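Ras-interacting protein 1 (Homo sapiens, PDB 5KHO) regulates GTPase signalling, cell architecture and adhesion in endothelial cells during blood vessel formation, here represented by its Ras-associating domain. Local coordinates at residues D71-P82 against G118-R128; L26-L36 against A48-L56. All blocks are in the same frame, centred on the assembly; numbering follows the deposited sequence.

Overall arrangement
Both interactions belong to the Ras-associating domain, whose five-stranded mixed sheet and helix 43-54 follow the ubiquitin-like pattern. Along the chain they come in series: interaction 2 (26-36 with 48-56) closes before interaction 1 (71-82 with 118-128) opens. Interaction 1 pairs two inner strands of the sheet, 73-80 and 120-127; interaction 2 sets helix 43-54 against the outer strand 30-36. Their centres lie about 14 Å apart, yet they share one core: Phe73 CD2 meets Leu51 CD2 at 3.6 Å, and Leu125 CD1 lies 3.8 Å from Leu26 CD1. Strand 30-36 also pairs with the chain of another protein, so the outer contact reaches the partner surface while interaction 1 lies near the chain's centre.

Interaction 1: residues D71-P82 against G118-R128; sequences DAFALCDALGRP and GWARRFELRGR
Ala72 O accepts a bond from Arg128 N (2.7 Å), where helix 128-136 begins. From here strand 73-80 runs antiparallel to strand 120-127, with the axes at 150° and 4.6 Å apart at closest. Phe73 CB lies 4.1 Å from Leu125 CD2. Ala74 with Arg126 and Cys76 with Glu124 are hydrogen-bonded pairs, each with both bonds made and its side chains on one face of the sheet. On the opposite face, Leu75 CG reaches Phe123 CD1 at 4.2 Å. Asp77, its CG anti to the backbone N (chi1 -164°), meets the extended Arg121 side-on: NE binds OD1 and NH2 binds OD2, both at 2.8 Å, with the flat groups nearly coplanar. Arg121 NH2 also donates to Val109 O. Ala78 CB packs against the Glu124 carboxylate, which Arg122 grips at OE2 and Arg126 at OE1. Past Gly80, the guanidinium of Arg81 stacks on Trp119, planes 6° and centres 4.6 Å apart, with Arg81 CD over the five-membered ring. This inner pair of strands in the ubiquitin-like sheet is flanked by strand 18-22 beside 120-127 and strand 96-99 beside 73-80, while helix 106-112 covers Leu75, Asp77 and Phe123.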
loop_
_atom_site.group_PDB
_atom_site.type_symbol
_atom_site.label_atom_id
_atom_site.label_comp_id
_atom_site.label_asym_id
_atom_site.label_seq_id
_atom_site.Cartn_x
_atom_site.Cartn_y
_atom_site.Cartn_z
ATOM N N ASP B 71 -7.803 23.583 -5.646
ATOM C CA ASP B 71 -6.807 23.670 -4.570
ATOM C C ASP B 71 -7.390 23.527 -3.153
ATOM O O ASP B 71 -6.642 23.340 -2.184
ATOM C CB ASP B 71 -5.988 24.965 -4.704
ATOM C CG ASP B 71 -5.264 25.079 -6.050
ATOM O OD1 ASP B 71 -5.320 24.132 -6.869
ATOM O OD2 ASP B 71 -4.634 26.130 -6.290
ATOM N N ALA B 72 -8.715 23.605 -3.046
ATOM C CA ALA B 72 -9.423 23.399 -1.785
ATOM C C ALA B 72 -9.787 21.934 -1.542
ATOM O O ALA B 72 -10.174 21.564 -0.425
ATOM C CB ALA B 72 -10.670 24.264 -1.743
ATOM N N PHE B 73 -9.670 21.118 -2.596
ATOM C CA PHE B 73 -9.992 19.685 -2.539
ATOM C C PHE B 73 -8.790 18.758 -2.740
ATOM O O PHE B 73 -7.797 19.127 -3.381
ATOM C CB PHE B 73 -11.106 19.341 -3.526
ATOM C CG PHE B 73 -12.456 19.833 -3.105
ATOM C CD1 PHE B 73 -13.256 19.071 -2.256
ATOM C CD2 PHE B 73 -12.933 21.066 -3.553
ATOM C CE1 PHE B 73 -14.506 19.528 -1.862
ATOM C CE2 PHE B 73 -14.185 21.525 -3.164
ATOM C CZ PHE B 73 -14.970 20.759 -2.316
ATOM N N ALA B 74 -8.919 17.546 -2.200
ATOM C CA ALA B 74 -7.829 16.578 -2.102
ATOM C C ALA B 74 -8.229 15.187 -2.587
ATOM O O ALA B 74 -9.329 14.707 -2.307
ATOM C CB ALA B 74 -7.344 16.502 -0.662
ATOM N N LEU B 75 -7.327 14.543 -3.313
ATOM C CA LEU B 75 -7.515 13.141 -3.650
ATOM C C LEU B 75 -6.816 12.269 -2.610
ATOM O O LEU B 75 -5.616 12.418 -2.356
ATOM C CB LEU B 75 -7.047 12.830 -5.079
ATOM C CG LEU B 75 -7.414 11.476 -5.707
ATOM C CD1 LEU B 75 -8.899 11.142 -5.593
ATOM C CD2 LEU B 75 -6.976 11.463 -7.160
ATOM N N CYS B 76 -7.585 11.358 -2.021
ATOM C CA CYS B 76 -7.138 10.613 -0.860
ATOM C C CYS B 76 -7.108 9.109 -1.077
ATOM O O CYS B 76 -8.075 8.532 -1.576
ATOM C CB CYS B 76 -8.008 10.956 0.347
ATOM S SG CYS B 76 -8.034 12.723 0.713
ATOM N N ASP B 77 -5.980 8.500 -0.699
ATOM C CA ASP B 77 -5.827 7.055 -0.621
ATOM C C ASP B 77 -6.295 6.638 0.767
ATOM O O ASP B 77 -5.560 6.769 1.749
ATOM C CB ASP B 77 -4.362 6.664 -0.877
ATOM C CG ASP B 77 -4.172 5.165 -1.196
ATOM O OD1 ASP B 77 -5.115 4.336 -1.078
ATOM O OD2 ASP B 77 -3.040 4.811 -1.569
ATOM N N ALA B 78 -7.534 6.168 0.846
ATOM C CA ALA B 78 -8.164 5.803 2.126
ATOM C C ALA B 78 -8.097 4.305 2.426
ATOM O O ALA B 78 -8.008 3.482 1.503
ATOM C CB ALA B 78 -9.606 6.280 2.156
ATOM N N LEU B 79 -8.141 3.967 3.716
ATOM C CA LEU B 79 -8.046 2.583 4.202
ATOM C C LEU B 79 -8.907 2.355 5.447
ATOM O O LEU B 79 -9.157 3.284 6.222
ATOM C CB LEU B 79 -6.597 2.241 4.573
ATOM C CG LEU B 79 -5.398 2.505 3.673
ATOM C CD1 LEU B 79 -4.169 2.562 4.549
ATOM C CD2 LEU B 79 -5.249 1.425 2.617
ATOM N N GLY B 80 -9.324 1.107 5.651
ATOM C CA GLY B 80 -10.046 0.708 6.856
ATOM C C GLY B 80 -10.652 -0.669 6.726
ATOM O O GLY B 80 -10.639 -1.258 5.643
ATOM N N ARG B 81 -11.163 -1.187 7.842
ATOM C CA ARG B 81 -11.922 -2.434 7.858
ATOM C C ARG B 81 -13.292 -2.272 7.174
ATOM O O ARG B 81 -13.850 -1.167 7.168
ATOM C CB ARG B 81 -12.090 -2.927 9.300
ATOM C CG ARG B 81 -11.092 -3.996 9.735
ATOM C CD ARG B 81 -9.704 -3.450 10.047
ATOM N NE ARG B 81 -9.522 -3.133 11.465
ATOM C CZ ARG B 81 -9.517 -1.905 11.990
ATOM N NH1 ARG B 81 -9.684 -0.819 11.228
ATOM N NH2 ARG B 81 -9.340 -1.759 13.298
ATOM N N PRO B 82 -13.824 -3.359 6.567
ATOM C CA PRO B 82 -15.193 -3.303 6.040
ATOM C C PRO B 82 -16.217 -3.935 6.988
ATOM O O PRO B 82 -17.416 -3.671 6.867
ATOM C CB PRO B 82 -15.101 -4.102 4.729
ATOM C CG PRO B 82 -13.773 -4.807 4.759
ATOM C CD PRO B 82 -13.132 -4.571 6.095
ATOM N N GLY B 118 -7.209 -7.979 5.324
ATOM C CA GLY B 118 -8.472 -7.683 6.014
ATOM C C GLY B 118 -8.952 -6.240 5.912
ATOM O O GLY B 118 -9.979 -5.879 6.509
ATOM N N TRP B 119 -8.217 -5.424 5.152
ATOM C CA TRP B 119 -8.506 -3.997 4.999
ATOM C C TRP B 119 -8.947 -3.659 3.582
ATOM O O TRP B 119 -8.364 -4.141 2.604
ATOM C CB TRP B 119 -7.283 -3.160 5.367
ATOM C CG TRP B 119 -6.977 -3.094 6.837
ATOM C CD1 TRP B 119 -6.799 -4.146 7.699
ATOM C CD2 TRP B 119 -6.781 -1.904 7.612
ATOM N NE1 TRP B 119 -6.518 -3.683 8.962
ATOM C CE2 TRP B 119 -6.498 -2.314 8.942
ATOM C CE3 TRP B 119 -6.820 -0.531 7.316
ATOM C CZ2 TRP B 119 -6.262 -1.397 9.980
ATOM C CZ3 TRP B 119 -6.588 0.384 8.352
ATOM C CH2 TRP B 119 -6.312 -0.060 9.670
ATOM N N ALA B 120 -9.986 -2.832 3.494
ATOM C CA ALA B 120 -10.478 -2.298 2.232
ATOM C C ALA B 120 -9.739 -0.997 1.893
ATOM O O ALA B 120 -9.143 -0.365 2.772
ATOM C CB ALA B 120 -11.980 -2.076 2.304
ATOM N N ARG B 121 -9.777 -0.613 0.615
ATOM C CA ARG B 121 -9.073 0.559 0.131
ATOM C C ARG B 121 -9.810 1.187 -1.050
ATOM O O ARG B 121 -10.112 0.502 -2.036
ATOM C CB ARG B 121 -7.666 0.164 -0.266
ATOM C CG ARG B 121 -6.818 1.275 -0.827
ATOM C CD ARG B 121 -5.681 0.693 -1.632
ATOM N NE ARG B 121 -4.687 1.703 -1.975
ATOM C CZ ARG B 121 -3.754 1.547 -2.913
ATOM N NH1 ARG B 121 -3.684 0.417 -3.616
ATOM N NH2 ARG B 121 -2.889 2.525 -3.154
ATOM N N ARG B 122 -10.092 2.487 -0.934
ATOM C CA ARG B 122 -10.757 3.255 -1.979
ATOM C C ARG B 122 -10.176 4.664 -2.084
ATOM O O ARG B 122 -9.610 5.172 -1.113
ATOM C CB ARG B 122 -12.274 3.309 -1.737
ATOM C CG ARG B 122 -12.724 4.219 -0.602
ATOM C CD ARG B 122 -14.177 3.989 -0.245
ATOM N NE ARG B 122 -14.661 5.006 0.689
ATOM C CZ ARG B 122 -15.907 5.088 1.156
ATOM N NH1 ARG B 122 -16.230 6.066 1.988
ATOM N NH2 ARG B 122 -16.838 4.204 0.803
ATOM N N PHE B 123 -10.311 5.278 -3.263
ATOM C CA PHE B 123 -9.988 6.685 -3.448
ATOM C C PHE B 123 -11.160 7.549 -2.999
ATOM O O PHE B 123 -12.303 7.264 -3.335
ATOM C CB PHE B 123 -9.651 6.997 -4.904
ATOM C CG PHE B 123 -8.220 6.737 -5.272
ATOM C CD1 PHE B 123 -7.183 7.413 -4.634
ATOM C CD2 PHE B 123 -7.907 5.829 -6.286
ATOM C CE1 PHE B 123 -5.861 7.166 -4.986
ATOM C CE2 PHE B 123 -6.590 5.583 -6.645
ATOM C CZ PHE B 123 -5.565 6.252 -5.994
ATOM N N GLU B 124 -10.865 8.601 -2.235
ATOM C CA GLU B 124 -11.883 9.539 -1.753
ATOM C C GLU B 124 -11.624 10.974 -2.234
ATOM O O GLU B 124 -10.466 11.393 -2.385
ATOM C CB GLU B 124 -11.997 9.482 -0.224
ATOM C CG GLU B 124 -12.687 8.222 0.310
ATOM C CD GLU B 124 -12.796 8.156 1.838
ATOM O OE1 GLU B 124 -12.026 8.835 2.559
ATOM O OE2 GLU B 124 -13.658 7.397 2.333
ATOM N N LEU B 125 -12.708 11.704 -2.506
ATOM C CA LEU B 125 -12.612 13.132 -2.777
ATOM C C LEU B 125 -13.042 13.885 -1.534
ATOM O O LEU B 125 -14.181 13.740 -1.080
ATOM C CB LEU B 125 -13.500 13.537 -3.943
ATOM C CG LEU B 125 -13.037 14.608 -4.938
ATOM C CD1 LEU B 125 -14.236 15.466 -5.313
ATOM C CD2 LEU B 125 -11.875 15.474 -4.470
ATOM N N ARG B 126 -12.128 14.671 -0.975
ATOM C CA ARG B 126 -12.394 15.403 0.264
ATOM C C ARG B 126 -11.933 16.854 0.217
ATOM O O ARG B 126 -11.029 17.205 -0.555
ATOM C CB ARG B 126 -11.732 14.700 1.450
ATOM C CG ARG B 126 -12.452 13.453 1.938
ATOM C CD ARG B 126 -11.724 12.899 3.142
ATOM N NE ARG B 126 -12.182 11.563 3.500
ATOM C CZ ARG B 126 -13.190 11.306 4.326
ATOM N NH1 ARG B 126 -13.882 12.296 4.887
ATOM N NH2 ARG B 126 -13.512 10.046 4.585
ATOM N N GLY B 127 -12.560 17.695 1.042
ATOM C CA GLY B 127 -12.018 19.016 1.328
ATOM C C GLY B 127 -10.611 18.849 1.880
ATOM O O GLY B 127 -10.389 18.016 2.770
ATOM N N ARG B 128 -9.665 19.617 1.333
ATOM C CA ARG B 128 -8.247 19.533 1.705
ATOM C C ARG B 128 -7.975 19.666 3.209
ATOM O O ARG B 128 -7.159 18.922 3.742
ATOM C CB ARG B 128 -7.416 20.540 0.916
ATOM C CG ARG B 128 -5.940 20.199 0.854
ATOM C CD ARG B 128 -5.302 20.887 -0.337
ATOM N NE ARG B 128 -4.149 20.143 -0.839
ATOM C CZ ARG B 128 -4.189 19.270 -1.841
ATOM N NH1 ARG B 128 -3.079 18.651 -2.225
ATOM N NH2 ARG B 128 -5.329 19.011 -2.466
#

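Interaction 2: residues L26-L36 against A48-L56; sequences LASGANYKSVL and AEALERYGL
Strand 30-36 and helix 43-54 come together at Lys33 with Arg53 and at Val35 with Ala50, whose CA atoms are 7.1 and 6.9 Å apart; the axes of strand 30-36 and helical segment 48-54 approach to 8.8 Å at an angle of 137°. This is the packing of the helix against the outer strand of the opening beta-beta-alpha unit of a ubiquitin-like Ras-associating domain. A type II beta turn from Ala27 to Ala30 leads into the strand and leaves Leu26 on the helix side. There the Tyr54 ring is sandwiched: Lys33 CG sits over one face, 3.8 Å from the ring centroid, and Leu26 CD1 over the opposite face, 4.2 Å from it. Ala30 CB adds an apolar contact to Tyr54 CE1, and the hydroxyl of Tyr54 is hydrogen-bonded to Ile21 O on strand 18-22. Were Tyr54 replaced by an alanine, the space between Lys33 and Leu26 would probably be left unfilled and Ile21 O would probably lose its hydroxyl partner. Arg53 continues the contact with its aliphatic part, CD lying 3.7 Å from Lys33 CB. A bend at chi3 (-96°) turns its guanidinium so that one face looks onto Ser34 O. Ala30, Tyr32 and Lys33 pair antiparallel with a strand of the chain of another protein, consistent with the intermolecular sheet by which Ras-associating domains hold GTPases. Farther along, Arg53 NH2 makes a salt bridge to Glu49 OE2, its hydrogen bond weak, and that same oxygen lies 3.3 Å from Val35 CG1.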
loop_
_atom_site.group_PDB
_atom_site.type_symbol
_atom_site.label_atom_id
_atom_site.label_comp_id
_atom_site.label_asym_id
_atom_site.label_seq_id
_atom_site.Cartn_x
_atom_site.Cartn_y
_atom_site.Cartn_z
ATOM N N LEU B 26 -20.795 14.581 -0.400
ATOM C CA LEU B 26 -20.703 15.886 -1.073
ATOM C C LEU B 26 -22.067 16.221 -1.665
ATOM O O LEU B 26 -22.593 17.319 -1.469
ATOM C CB LEU B 26 -19.624 15.905 -2.166
ATOM C CG LEU B 26 -18.154 15.561 -1.894
ATOM C CD1 LEU B 26 -17.408 15.434 -3.219
ATOM C CD2 LEU B 26 -17.474 16.576 -0.981
ATOM N N ALA B 27 -22.622 15.254 -2.387
ATOM C CA ALA B 27 -23.975 15.310 -2.887
ATOM C C ALA B 27 -24.714 14.098 -2.321
ATOM O O ALA B 27 -24.212 12.973 -2.398
ATOM C CB ALA B 27 -23.968 15.300 -4.409
ATOM N N SER B 28 -25.889 14.336 -1.735
ATOM C CA SER B 28 -26.677 13.275 -1.099
ATOM C C SER B 28 -27.088 12.228 -2.130
ATOM O O SER B 28 -27.613 12.573 -3.190
ATOM C CB SER B 28 -27.910 13.846 -0.383
ATOM O OG SER B 28 -29.002 14.025 -1.276
ATOM N N GLY B 29 -26.824 10.961 -1.811
ATOM C CA GLY B 29 -27.088 9.841 -2.712
ATOM C C GLY B 29 -25.849 9.234 -3.356
ATOM O O GLY B 29 -25.751 8.009 -3.480
ATOM N N ALA B 30 -24.904 10.090 -3.750
ATOM C CA ALA B 30 -23.724 9.689 -4.522
ATOM C C ALA B 30 -22.703 8.890 -3.716
ATOM O O ALA B 30 -22.052 9.418 -2.812
ATOM C CB ALA B 30 -23.066 10.906 -5.164
ATOM N N ASN B 31 -22.571 7.614 -4.071
ATOM C CA ASN B 31 -21.581 6.715 -3.482
ATOM C C ASN B 31 -20.204 6.945 -4.098
ATOM O O ASN B 31 -19.245 7.273 -3.391
ATOM C CB ASN B 31 -22.025 5.256 -3.642
ATOM C CG ASN B 31 -21.042 4.272 -3.045
ATOM O OD1 ASN B 31 -20.743 3.239 -3.652
ATOM N ND2 ASN B 31 -20.540 4.579 -1.847
ATOM N N TYR B 32 -20.103 6.749 -5.407
ATOM C CA TYR B 32 -18.904 7.135 -6.142
ATOM C C TYR B 32 -19.241 7.554 -7.564
ATOM O O TYR B 32 -20.256 7.133 -8.124
ATOM C CB TYR B 32 -17.858 6.011 -6.138
ATOM C CG TYR B 32 -18.258 4.751 -6.874
ATOM C CD1 TYR B 32 -18.087 4.637 -8.269
ATOM C CD2 TYR B 32 -18.780 3.654 -6.179
ATOM C CE1 TYR B 32 -18.453 3.477 -8.942
ATOM C CE2 TYR B 32 -19.134 2.479 -6.840
ATOM C CZ TYR B 32 -18.970 2.390 -8.216
ATOM O OH TYR B 32 -19.335 1.230 -8.870
ATOM N N LYS B 33 -18.390 8.410 -8.118
ATOM C CA LYS B 33 -18.363 8.698 -9.544
ATOM C C LYS B 33 -16.932 8.409 -9.996
ATOM O O LYS B 33 -15.974 8.718 -9.279
ATOM C CB LYS B 33 -18.758 10.151 -9.814
ATOM C CG LYS B 33 -19.942 10.632 -8.986
ATOM C CD LYS B 33 -20.790 11.706 -9.641
ATOM C CE LYS B 33 -21.808 12.202 -8.626
ATOM N NZ LYS B 33 -22.976 12.925 -9.202
ATOM N N SER B 34 -16.775 7.793 -11.159
ATOM C CA SER B 34 -15.455 7.323 -11.571
ATOM C C SER B 34 -14.904 7.994 -12.826
ATOM O O SER B 34 -15.635 8.259 -13.772
ATOM C CB SER B 34 -15.447 5.799 -11.706
ATOM O OG SER B 34 -16.180 5.367 -12.825
ATOM N N VAL B 35 -13.604 8.262 -12.809
ATOM C CA VAL B 35 -12.912 8.920 -13.916
ATOM C C VAL B 35 -11.946 7.967 -14.649
ATOM O O VAL B 35 -11.509 6.948 -14.087
ATOM C CB VAL B 35 -12.168 10.203 -13.450
ATOM C CG1 VAL B 35 -13.145 11.256 -12.964
ATOM C CG2 VAL B 35 -11.152 9.902 -12.357
ATOM N N LEU B 36 -11.638 8.296 -15.905
ATOM C CA LEU B 36 -10.588 7.604 -16.647
ATOM C C LEU B 36 -9.231 8.143 -16.238
ATOM O O LEU B 36 -9.049 9.356 -16.108
ATOM C CB LEU B 36 -10.787 7.769 -18.153
ATOM C CG LEU B 36 -11.721 6.743 -18.803
ATOM C CD1 LEU B 36 -12.522 7.385 -19.925
ATOM C CD2 LEU B 36 -10.967 5.509 -19.293
ATOM N N ALA B 48 -9.720 17.886 -10.523
ATOM C CA ALA B 48 -10.451 18.751 -11.453
ATOM C C ALA B 48 -11.619 18.061 -12.184
ATOM O O ALA B 48 -12.712 18.628 -12.234
ATOM C CB ALA B 48 -9.492 19.399 -12.440
ATOM N N GLU B 49 -11.398 16.852 -12.717
ATOM C CA GLU B 49 -12.458 16.084 -13.402
ATOM C C GLU B 49 -13.494 15.524 -12.435
ATOM O O GLU B 49 -14.664 15.391 -12.803
ATOM C CB GLU B 49 -11.892 14.943 -14.259
ATOM C CG GLU B 49 -12.846 14.471 -15.362
ATOM C CD GLU B 49 -12.479 13.124 -15.977
ATOM O OE1 GLU B 49 -11.297 12.911 -16.331
ATOM O OE2 GLU B 49 -13.384 12.273 -16.130
ATOM N N ALA B 50 -13.058 15.192 -11.218
ATOM C CA ALA B 50 -13.951 14.672 -10.179
ATOM C C ALA B 50 -14.943 15.735 -9.711
ATOM O O ALA B 50 -16.138 15.444 -9.590
ATOM C CB ALA B 50 -13.163 14.108 -8.998
ATOM N N LEU B 51 -14.453 16.957 -9.466
ATOM C CA LEU B 51 -15.309 18.071 -9.017
ATOM C C LEU B 51 -16.328 18.485 -10.076
ATOM O O LEU B 51 -17.482 18.797 -9.760
ATOM C CB LEU B 51 -14.473 19.278 -8.592
ATOM C CG LEU B 51 -13.758 19.206 -7.245
ATOM C CD1 LEU B 51 -12.788 20.373 -7.124
ATOM C CD2 LEU B 51 -14.738 19.180 -6.084
ATOM N N GLU B 52 -15.879 18.471 -11.330
ATOM C CA GLU B 52 -16.728 18.693 -12.489
ATOM C C GLU B 52 -17.876 17.683 -12.498
ATOM O O GLU B 52 -19.033 18.062 -12.692
ATOM C CB GLU B 52 -15.898 18.589 -13.769
ATOM C CG GLU B 52 -16.158 19.699 -14.769
ATOM C CD GLU B 52 -15.184 19.691 -15.938
ATOM O OE1 GLU B 52 -14.056 19.161 -15.802
ATOM O OE2 GLU B 52 -15.548 20.225 -17.008
ATOM N N ARG B 53 -17.540 16.415 -12.251
ATOM C CA ARG B 53 -18.492 15.304 -12.259
ATOM C C ARG B 53 -19.354 15.266 -10.991
ATOM O O ARG B 53 -20.434 14.678 -10.993
ATOM C CB ARG B 53 -17.756 13.974 -12.506
ATOM C CG ARG B 53 -18.642 12.738 -12.569
ATOM C CD ARG B 53 -17.911 11.525 -13.113
ATOM N NE ARG B 53 -18.152 11.356 -14.544
ATOM C CZ ARG B 53 -17.329 11.766 -15.501
ATOM N NH1 ARG B 53 -17.651 11.558 -16.766
ATOM N NH2 ARG B 53 -16.189 12.373 -15.196
ATOM N N TYR B 54 -18.890 15.901 -9.920
ATOM C CA TYR B 54 -19.712 16.064 -8.716
ATOM C C TYR B 54 -20.562 17.335 -8.750
ATOM O O TYR B 54 -21.521 17.463 -7.981
ATOM C CB TYR B 54 -18.856 15.983 -7.443
ATOM C CG TYR B 54 -18.673 14.568 -6.979
ATOM C CD1 TYR B 54 -19.633 13.950 -6.184
ATOM C CD2 TYR B 54 -17.555 13.827 -7.360
ATOM C CE1 TYR B 54 -19.477 12.634 -5.767
ATOM C CE2 TYR B 54 -17.388 12.514 -6.949
ATOM C CZ TYR B 54 -18.351 11.926 -6.153
ATOM O OH TYR B 54 -18.204 10.622 -5.751
ATOM N N GLY B 55 -20.201 18.255 -9.645
ATOM C CA GLY B 55 -20.895 19.523 -9.822
ATOM C C GLY B 55 -20.391 20.599 -8.885
ATOM O O GLY B 55 -21.103 20.996 -7.964
ATOM N N LEU B 56 -19.158 21.058 -9.111
ATOM C CA LEU B 56 -18.545 22.143 -8.324
ATOM C C LEU B 56 -17.600 23.021 -9.154
ATOM O O LEU B 56 -16.652 22.533 -9.768
ATOM C CB LEU B 56 -17.815 21.600 -7.086
ATOM C CG LEU B 56 -18.637 21.037 -5.920
ATOM C CD1 LEU B 56 -18.785 19.525 -6.008
ATOM C CD2 LEU B 56 -18.013 21.430 -4.591
#